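Local coordinates for protein L-threonine 3-dehydrogenase (Clostridioides difficile, PDB 7OL1) that probably catalyses the NAD-dependent oxidation of the hydroxyl group of L-threonine, at residues 62-65 with 69-72; 121-126 with 171-176; 210-215 with 270-275. All coordinates share one frame; numbering follows the deposited sequence.

Contact 1: residues 62-65 with 69-72; sequences NPVC and IFEI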
loop_
_atom_site.group_PDB
_atom_site.type_symbol
_atom_site.label_atom_id
_atom_site.label_comp_id
_atom_site.label_asym_id
_atom_site.label_seq_id
_atom_site.Cartn_x
_atom_site.Cartn_y
_atom_site.Cartn_z
ATOM N N ASN A 62 -7.159 33.832 3.099
ATOM C CA ASN A 62 -6.644 33.130 1.898
ATOM C C ASN A 62 -7.276 33.799 0.679
ATOM O O ASN A 62 -8.472 34.113 0.698
ATOM C CB ASN A 62 -6.941 31.630 1.957
ATOM C CG ASN A 62 -6.029 30.794 1.080
ATOM O OD1 ASN A 62 -6.056 30.882 -0.148
ATOM N ND2 ASN A 62 -5.239 29.936 1.699
ATOM N N PRO A 63 -6.493 34.085 -0.393
ATOM C CA PRO A 63 -7.054 34.592 -1.648
ATOM C C PRO A 63 -8.282 33.790 -2.098
ATOM O O PRO A 63 -9.293 34.392 -2.406
ATOM C CB PRO A 63 -5.923 34.438 -2.686
ATOM C CG PRO A 63 -4.779 33.728 -1.948
ATOM C CD PRO A 63 -5.028 33.949 -0.467
ATOM N N VAL A 64 -8.153 32.461 -2.072
ATOM C CA VAL A 64 -9.145 31.481 -2.611
ATOM C C VAL A 64 -10.533 31.879 -2.120
ATOM O O VAL A 64 -11.400 32.164 -2.970
ATOM C CB VAL A 64 -8.850 30.036 -2.165
ATOM C CG1 VAL A 64 -9.913 29.096 -2.690
ATOM C CG2 VAL A 64 -7.472 29.551 -2.572
ATOM N N CYS A 65 -10.677 31.906 -0.787
ATOM C CA CYS A 65 -11.941 32.004 -0.008
ATOM C C CYS A 65 -12.731 33.264 -0.362
ATOM O O CYS A 65 -13.935 33.278 -0.063
ATOM C CB CYS A 65 -11.659 32.033 1.486
ATOM S SG CYS A 65 -11.571 30.371 2.186
ATOM N N ILE A 69 -16.193 30.503 -6.333
ATOM C CA ILE A 69 -16.974 29.398 -5.695
ATOM C C ILE A 69 -16.104 28.649 -4.686
ATOM O O ILE A 69 -15.019 28.209 -5.072
ATOM C CB ILE A 69 -17.527 28.415 -6.731
ATOM C CG1 ILE A 69 -18.187 29.140 -7.907
ATOM C CG2 ILE A 69 -18.464 27.419 -6.056
ATOM C CD1 ILE A 69 -18.896 28.212 -8.927
ATOM N N PHE A 70 -16.609 28.475 -3.464
ATOM C CA PHE A 70 -15.951 27.765 -2.336
ATOM C C PHE A 70 -16.993 27.015 -1.513
ATOM O O PHE A 70 -18.034 27.571 -1.206
ATOM C CB PHE A 70 -15.227 28.709 -1.386
ATOM C CG PHE A 70 -14.555 28.005 -0.239
ATOM C CD1 PHE A 70 -13.273 27.499 -0.377
ATOM C CD2 PHE A 70 -15.196 27.839 0.979
ATOM C CE1 PHE A 70 -12.650 26.851 0.680
ATOM C CE2 PHE A 70 -14.569 27.196 2.038
ATOM C CZ PHE A 70 -13.296 26.699 1.884
ATOM N N GLU A 71 -16.662 25.798 -1.111
ATOM C CA GLU A 71 -17.557 24.856 -0.416
ATOM C C GLU A 71 -16.783 24.146 0.694
ATOM O O GLU A 71 -15.796 23.498 0.410
ATOM C CB GLU A 71 -18.087 23.866 -1.439
ATOM C CG GLU A 71 -19.034 24.521 -2.427
ATOM C CD GLU A 71 -20.492 24.571 -1.994
ATOM O OE1 GLU A 71 -21.340 24.513 -2.901
ATOM O OE2 GLU A 71 -20.776 24.637 -0.757
ATOM N N ILE A 72 -17.219 24.292 1.927
ATOM C CA ILE A 72 -16.799 23.399 3.035
ATOM C C ILE A 72 -17.117 21.961 2.646
ATOM O O ILE A 72 -18.311 21.648 2.333
ATOM C CB ILE A 72 -17.493 23.761 4.356
ATOM C CG1 ILE A 72 -17.268 25.226 4.749
ATOM C CG2 ILE A 72 -17.058 22.793 5.441
ATOM C CD1 ILE A 72 -15.826 25.578 5.032
#
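C65 lays its sulfur over one face of the F70 ring. SG stands 4.1 Å from the centroid of that ring and only 14° from its normal, offset toward the rim, and the nearest ring atom is CE1 of F70, 4.0 Å from SG of C65. This is a cysteine sulfur-aromatic contact in which the polarisable sulfur is set against the pi face and not against the ring edge. F70 makes it possible by turning its ring toward the loop: CG is anti to the backbone N (chi1 180°), which carries the ring off the strand to meet residues 64 and 65. V64 adds a second, looser touch, its CG1 coming obliquely to within 4.4 Å of F70 CD1. No hydrogen bond joins the two segments, so sulfur and methyl against ring make up the whole of this small interface.

The loop side is shaped by an Asx turn. The backbone N of V64 donates to OD1 of N62 over 3.3 Å, lying in the carbonyl plane on a lone pair with an N-H...O angle of 157°. The turn spans N62 to V64 and leads directly into C65.

Residues 62-65 belong to the connection between the parallel neighbours 51-55 and 69-72 of the main sheet. V64 is buried and touches T39 of helix 33-46 and A53 of strand 51-55, while its carbonyl O accepts a hydrogen bond from R43. The loop thus packs through V64 on that helix and strand, and through V64 and C65 on F70. Strand 69-72 is itself joined to strand 51-55, with F70 resting on S55 and the backbone of E71 bonded to A53.

Contact 2: residues 121-126 with 171-176; sequences NGLEIA and ELLCDY
L123 and C174 are the nearest CA pair of the two helical segments, 7.3 Å apart, in the C-terminal halves of helices 108-129 and 162-181. The regular i to i+4 bonds run on within each segment, as from the N of I125 to the O of N121, and no hydrogen bond passes between them; what joins them is apolar. L123 is the only residue of 121-126 to touch 171-176. Its side chain leaves its helix toward the other one; CG stands anti to the carbonyl carbon (chi1 -77°), and with chi2 167° CD1 is the methyl that meets the neighbour. That methyl touches two consecutive residues: CD1 of L123 is 4.2 Å from SG of C174 and also 4.2 Å from CG of L173. It also comes up to the backbone N of C174, so it lies close against the helix surface. C174 offers its sulfur as an apolar, polarisable surface, while L173 receives the methyl at its branching carbon.

All three residues are buried, and the surroundings explain why. L123 and C174 both lean on strand 132-138, at F133 and T135 respectively, whereas L173 packs on W112 of the second subunit. Farther round helix 162-181, E171 and D175 form salt bridges with R158 of that subunit.

Two long helices packed side by side on a Rossmann sheet, and against a second subunit, are consistent with the short-chain dehydrogenase/reductase fold, many of whose members, including extended ones, dimerise through a four-helix bundle. The Tyr-X-X-X-Lys sequence of that superfamily lies at the start of helix 162-181.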
loop_
_atom_site.group_PDB
_atom_site.type_symbol
_atom_site.label_atom_id
_atom_site.label_comp_id
_atom_site.label_asym_id
_atom_site.label_seq_id
_atom_site.Cartn_x
_atom_site.Cartn_y
_atom_site.Cartn_z
ATOM N N ASN A 121 -13.230 7.421 -1.051
ATOM C CA ASN A 121 -14.548 8.066 -1.221
ATOM C C ASN A 121 -14.538 8.697 -2.609
ATOM O O ASN A 121 -15.444 8.423 -3.422
ATOM C CB ASN A 121 -14.836 9.057 -0.088
ATOM C CG ASN A 121 -15.265 8.423 1.230
ATOM O OD1 ASN A 121 -15.615 7.231 1.319
ATOM N ND2 ASN A 121 -15.223 9.235 2.278
ATOM N N GLY A 122 -13.528 9.517 -2.871
ATOM C CA GLY A 122 -13.350 10.174 -4.178
ATOM C C GLY A 122 -13.310 9.169 -5.322
ATOM O O GLY A 122 -13.791 9.502 -6.416
ATOM N N LEU A 123 -12.734 7.988 -5.114
ATOM C CA LEU A 123 -12.567 7.026 -6.226
ATOM C C LEU A 123 -13.950 6.467 -6.536
ATOM O O LEU A 123 -14.298 6.346 -7.722
ATOM C CB LEU A 123 -11.551 5.936 -5.865
ATOM C CG LEU A 123 -10.086 6.371 -5.936
ATOM C CD1 LEU A 123 -9.179 5.354 -5.278
ATOM C CD2 LEU A 123 -9.648 6.594 -7.379
ATOM N N GLU A 124 -14.727 6.191 -5.490
ATOM C CA GLU A 124 -16.080 5.582 -5.619
ATOM C C GLU A 124 -16.971 6.618 -6.320
ATOM O O GLU A 124 -17.797 6.207 -7.182
ATOM C CB GLU A 124 -16.584 5.088 -4.258
ATOM C CG GLU A 124 -16.096 3.694 -3.892
ATOM C CD GLU A 124 -16.760 2.575 -4.677
ATOM O OE1 GLU A 124 -16.041 1.608 -5.112
ATOM O OE2 GLU A 124 -18.002 2.663 -4.852
ATOM N N ILE A 125 -16.779 7.907 -6.023
ATOM C CA ILE A 125 -17.531 8.995 -6.705
ATOM C C ILE A 125 -17.144 8.991 -8.185
ATOM O O ILE A 125 -18.047 8.953 -9.027
ATOM C CB ILE A 125 -17.262 10.345 -6.029
ATOM C CG1 ILE A 125 -17.966 10.431 -4.677
ATOM C CG2 ILE A 125 -17.687 11.471 -6.941
ATOM C CD1 ILE A 125 -17.472 11.536 -3.787
ATOM N N ALA A 126 -15.846 8.999 -8.494
ATOM C CA ALA A 126 -15.323 9.051 -9.879
ATOM C C ALA A 126 -15.791 7.818 -10.654
ATOM O O ALA A 126 -16.201 7.954 -11.815
ATOM C CB ALA A 126 -13.835 9.142 -9.843
ATOM N N GLU A 171 -1.450 4.956 -4.449
ATOM C CA GLU A 171 -0.998 4.625 -5.830
ATOM C C GLU A 171 -1.648 3.294 -6.230
ATOM O O GLU A 171 -2.350 3.255 -7.265
ATOM C CB GLU A 171 0.522 4.595 -5.922
ATOM C CG GLU A 171 1.157 5.972 -6.007
ATOM C CD GLU A 171 2.686 5.953 -5.973
ATOM O OE1 GLU A 171 3.284 6.970 -5.574
ATOM O OE2 GLU A 171 3.281 4.916 -6.353
ATOM N N LEU A 172 -1.522 2.270 -5.390
ATOM C CA LEU A 172 -2.040 0.911 -5.687
ATOM C C LEU A 172 -3.543 0.967 -5.936
ATOM O O LEU A 172 -4.034 0.288 -6.854
ATOM C CB LEU A 172 -1.698 0.001 -4.511
ATOM C CG LEU A 172 -0.216 -0.357 -4.451
ATOM C CD1 LEU A 172 0.177 -1.006 -3.134
ATOM C CD2 LEU A 172 0.115 -1.281 -5.602
ATOM N N LEU A 173 -4.234 1.787 -5.161
ATOM C CA LEU A 173 -5.715 1.814 -5.124
ATOM C C LEU A 173 -6.206 2.575 -6.354
ATOM O O LEU A 173 -7.159 2.103 -7.053
ATOM C CB LEU A 173 -6.084 2.515 -3.820
ATOM C CG LEU A 173 -7.414 2.162 -3.182
ATOM C CD1 LEU A 173 -7.672 0.666 -3.182
ATOM C CD2 LEU A 173 -7.390 2.703 -1.768
ATOM N N CYS A 174 -5.568 3.715 -6.617
ATOM C CA CYS A 174 -5.854 4.505 -7.819
ATOM C C CYS A 174 -5.601 3.653 -9.069
ATOM O O CYS A 174 -6.457 3.709 -9.980
ATOM C CB CYS A 174 -5.048 5.785 -7.819
ATOM S SG CYS A 174 -5.503 6.911 -6.480
ATOM N N ASP A 175 -4.522 2.858 -9.120
ATOM C CA ASP A 175 -4.282 1.995 -10.316
ATOM C C ASP A 175 -5.361 0.902 -10.352
ATOM O O ASP A 175 -5.834 0.593 -11.464
ATOM C CB ASP A 175 -2.848 1.458 -10.433
ATOM C CG ASP A 175 -1.825 2.473 -10.957
ATOM O OD1 ASP A 175 -2.195 3.640 -11.260
ATOM O OD2 ASP A 175 -0.641 2.104 -11.031
ATOM N N TYR A 176 -5.789 0.368 -9.202
ATOM C CA TYR A 176 -6.846 -0.686 -9.161
ATOM C C TYR A 176 -8.149 -0.138 -9.765
ATOM O O TYR A 176 -8.813 -0.910 -10.481
ATOM C CB TYR A 176 -7.108 -1.236 -7.760
ATOM C CG TYR A 176 -8.257 -2.218 -7.668
ATOM C CD1 TYR A 176 -8.062 -3.557 -7.977
ATOM C CD2 TYR A 176 -9.522 -1.841 -7.223
ATOM C CE1 TYR A 176 -9.093 -4.484 -7.896
ATOM C CE2 TYR A 176 -10.570 -2.758 -7.145
ATOM C CZ TYR A 176 -10.361 -4.094 -7.488
ATOM O OH TYR A 176 -11.358 -5.058 -7.440
#

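Contact 3: residues 210-215 with 270-275; sequences DIYYEA and EEIADS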
loop_
_atom_site.group_PDB
_atom_site.type_symbol
_atom_site.label_atom_id
_atom_site.label_comp_id
_atom_site.label_asym_id
_atom_site.label_seq_id
_atom_site.Cartn_x
_atom_site.Cartn_y
_atom_site.Cartn_z
ATOM N N ASP A 210 12.471 29.233 2.932
ATOM C CA ASP A 210 12.951 30.129 4.025
ATOM C C ASP A 210 14.299 30.777 3.662
ATOM O O ASP A 210 14.515 31.922 4.074
ATOM C CB ASP A 210 13.041 29.390 5.369
ATOM C CG ASP A 210 12.809 30.249 6.609
ATOM O OD1 ASP A 210 12.409 31.438 6.460
ATOM O OD2 ASP A 210 13.018 29.719 7.725
ATOM N N ILE A 211 15.174 30.094 2.924
ATOM C CA ILE A 211 16.509 30.635 2.522
ATOM C C ILE A 211 16.320 31.974 1.801
ATOM O O ILE A 211 17.134 32.878 2.034
ATOM C CB ILE A 211 17.302 29.637 1.649
ATOM C CG1 ILE A 211 18.782 30.020 1.568
ATOM C CG2 ILE A 211 16.681 29.497 0.261
ATOM C CD1 ILE A 211 19.642 29.005 0.858
ATOM N N TYR A 212 15.312 32.095 0.937
ATOM C CA TYR A 212 15.075 33.319 0.123
ATOM C C TYR A 212 14.547 34.444 1.027
ATOM O O TYR A 212 14.888 35.620 0.777
ATOM C CB TYR A 212 14.109 33.044 -1.033
ATOM C CG TYR A 212 14.651 32.153 -2.119
ATOM C CD1 TYR A 212 15.564 32.625 -3.039
ATOM C CD2 TYR A 212 14.229 30.846 -2.249
ATOM C CE1 TYR A 212 16.059 31.821 -4.052
ATOM C CE2 TYR A 212 14.720 30.024 -3.251
ATOM C CZ TYR A 212 15.636 30.511 -4.162
ATOM O OH TYR A 212 16.111 29.706 -5.154
ATOM N N TYR A 213 13.734 34.093 2.032
ATOM C CA TYR A 213 13.189 35.031 3.049
ATOM C C TYR A 213 14.392 35.584 3.831
ATOM O O TYR A 213 14.645 36.796 3.742
ATOM C CB TYR A 213 12.094 34.375 3.911
ATOM C CG TYR A 213 10.720 34.278 3.273
ATOM C CD1 TYR A 213 10.533 33.548 2.113
ATOM C CD2 TYR A 213 9.600 34.894 3.816
ATOM C CE1 TYR A 213 9.291 33.426 1.513
ATOM C CE2 TYR A 213 8.346 34.790 3.224
ATOM C CZ TYR A 213 8.191 34.049 2.065
ATOM O OH TYR A 213 6.996 33.884 1.431
ATOM N N GLU A 214 15.176 34.719 4.481
ATOM C CA GLU A 214 16.321 35.135 5.337
ATOM C C GLU A 214 17.434 35.785 4.500
ATOM O O GLU A 214 18.402 36.235 5.129
ATOM C CB GLU A 214 16.907 33.962 6.130
ATOM C CG GLU A 214 15.940 33.309 7.109
ATOM C CD GLU A 214 15.312 34.233 8.136
ATOM O OE1 GLU A 214 15.978 35.204 8.538
ATOM O OE2 GLU A 214 14.158 33.975 8.527
ATOM N N ALA A 215 17.326 35.844 3.165
ATOM C CA ALA A 215 18.351 36.444 2.267
ATOM C C ALA A 215 18.082 37.941 2.078
ATOM O O ALA A 215 19.044 38.740 2.097
ATOM C CB ALA A 215 18.386 35.737 0.931
ATOM N N GLU A 270 24.164 24.302 -0.213
ATOM C CA GLU A 270 25.341 25.095 -0.633
ATOM C C GLU A 270 25.181 25.480 -2.124
ATOM O O GLU A 270 25.617 26.590 -2.470
ATOM C CB GLU A 270 26.582 24.332 -0.138
ATOM C CG GLU A 270 27.585 23.950 -1.208
ATOM C CD GLU A 270 27.403 22.508 -1.665
ATOM O OE1 GLU A 270 27.074 21.644 -0.794
ATOM O OE2 GLU A 270 27.572 22.255 -2.880
ATOM N N GLU A 271 24.520 24.673 -2.968
ATOM C CA GLU A 271 24.340 24.985 -4.422
ATOM C C GLU A 271 23.321 26.128 -4.596
ATOM O O GLU A 271 23.479 26.874 -5.588
ATOM C CB GLU A 271 23.878 23.778 -5.258
ATOM C CG GLU A 271 24.976 22.832 -5.752
ATOM C CD GLU A 271 24.527 21.407 -6.105
ATOM O OE1 GLU A 271 24.375 20.564 -5.177
ATOM O OE2 GLU A 271 24.331 21.116 -7.311
ATOM N N ILE A 272 22.302 26.248 -3.721
ATOM C CA ILE A 272 21.280 27.349 -3.799
ATOM C C ILE A 272 22.012 28.640 -3.435
ATOM O O ILE A 272 22.017 29.580 -4.268
ATOM C CB ILE A 272 20.031 27.185 -2.893
ATOM C CG1 ILE A 272 19.739 25.748 -2.479
ATOM C CG2 ILE A 272 18.792 27.814 -3.527
ATOM C CD1 ILE A 272 18.450 25.628 -1.710
ATOM N N ALA A 273 22.602 28.664 -2.234
ATOM C CA ALA A 273 23.484 29.742 -1.737
ATOM C C ALA A 273 24.227 30.374 -2.922
ATOM O O ALA A 273 24.015 31.576 -3.163
ATOM C CB ALA A 273 24.438 29.187 -0.714
ATOM N N ASP A 274 25.014 29.573 -3.658
ATOM C CA ASP A 274 25.863 30.010 -4.806
ATOM C C ASP A 274 25.005 30.664 -5.900
ATOM O O ASP A 274 25.525 31.577 -6.586
ATOM C CB ASP A 274 26.667 28.849 -5.410
ATOM C CG ASP A 274 27.754 28.274 -4.510
ATOM O OD1 ASP A 274 27.857 28.707 -3.340
ATOM O OD2 ASP A 274 28.494 27.391 -4.985
ATOM N N SER A 275 23.765 30.198 -6.084
ATOM C CA SER A 275 22.771 30.802 -7.012
ATOM C C SER A 275 22.247 32.097 -6.388
ATOM O O SER A 275 22.089 33.083 -7.132
ATOM C CB SER A 275 21.647 29.854 -7.353
ATOM O OG SER A 275 21.167 30.109 -8.672
#
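The Y212 ring meets I272 at its hydroxyl end, where the isoleucine methyl CG2 approaches obliquely. CG2 of I272 is 3.7 Å from OH of Y212 and 4.2 Å from CZ of the same ring, and the two side chains cross at about a right angle. Y212 leaves the backbone at a slant to helix 269-277. Its ring, with CG anti to the carbonyl carbon (chi1 -69°), extends far enough to put its outer end there. The phenol oxygen is not left to the methyl alone: Y212 OH is hydrogen-bonded to T325 OG1, which holds this buried polar end in place.

The preceding residue, I211, points toward the other helix. Its CD1 is 4.2 Å from CB of I272, and it also comes near the start of the next residue, 4.3 Å from the backbone N of A273. I272 thus takes both partners, I211 at its branch carbon and Y212 at its methyl. No hydrogen bond crosses between the segments. The nearest CA atoms, those of I211 and A273, are 8.2 Å apart, and the axes of the two short segments pass at 11.3 Å with a crossing angle of -41°, so the gap is bridged by long side chains.

Helix 321-334 also packs here: Y212 touches M324 and L332, and I272 touches L321. The pair packs as well on the two strands of a small parallel sheet, with I211 on Y221 of strand 220-223 and A273 on I285 of strand 284-287.

Overall arrangement
From the N terminus the three contacts follow in series, none nesting in or crossing another. Contact 1 closes a tight loop of three residues, joining the connection after strand 51-55 to strand 69-72 of the main sheet. Contact 2 closes a longer one, bringing helices 108-129 and 162-181 together beside strand 132-138 and next to the second subunit. Contact 3 spans 54 residues and ties helix 207-217 to helix 269-277 over the small two-stranded sheet. Contacts 2 and 3 lie on opposite sides of the chain's centre, their own centres about 39 Å apart; contact 1 is about 25 Å from contact 2 and about 32 Å from contact 3, centre to centre.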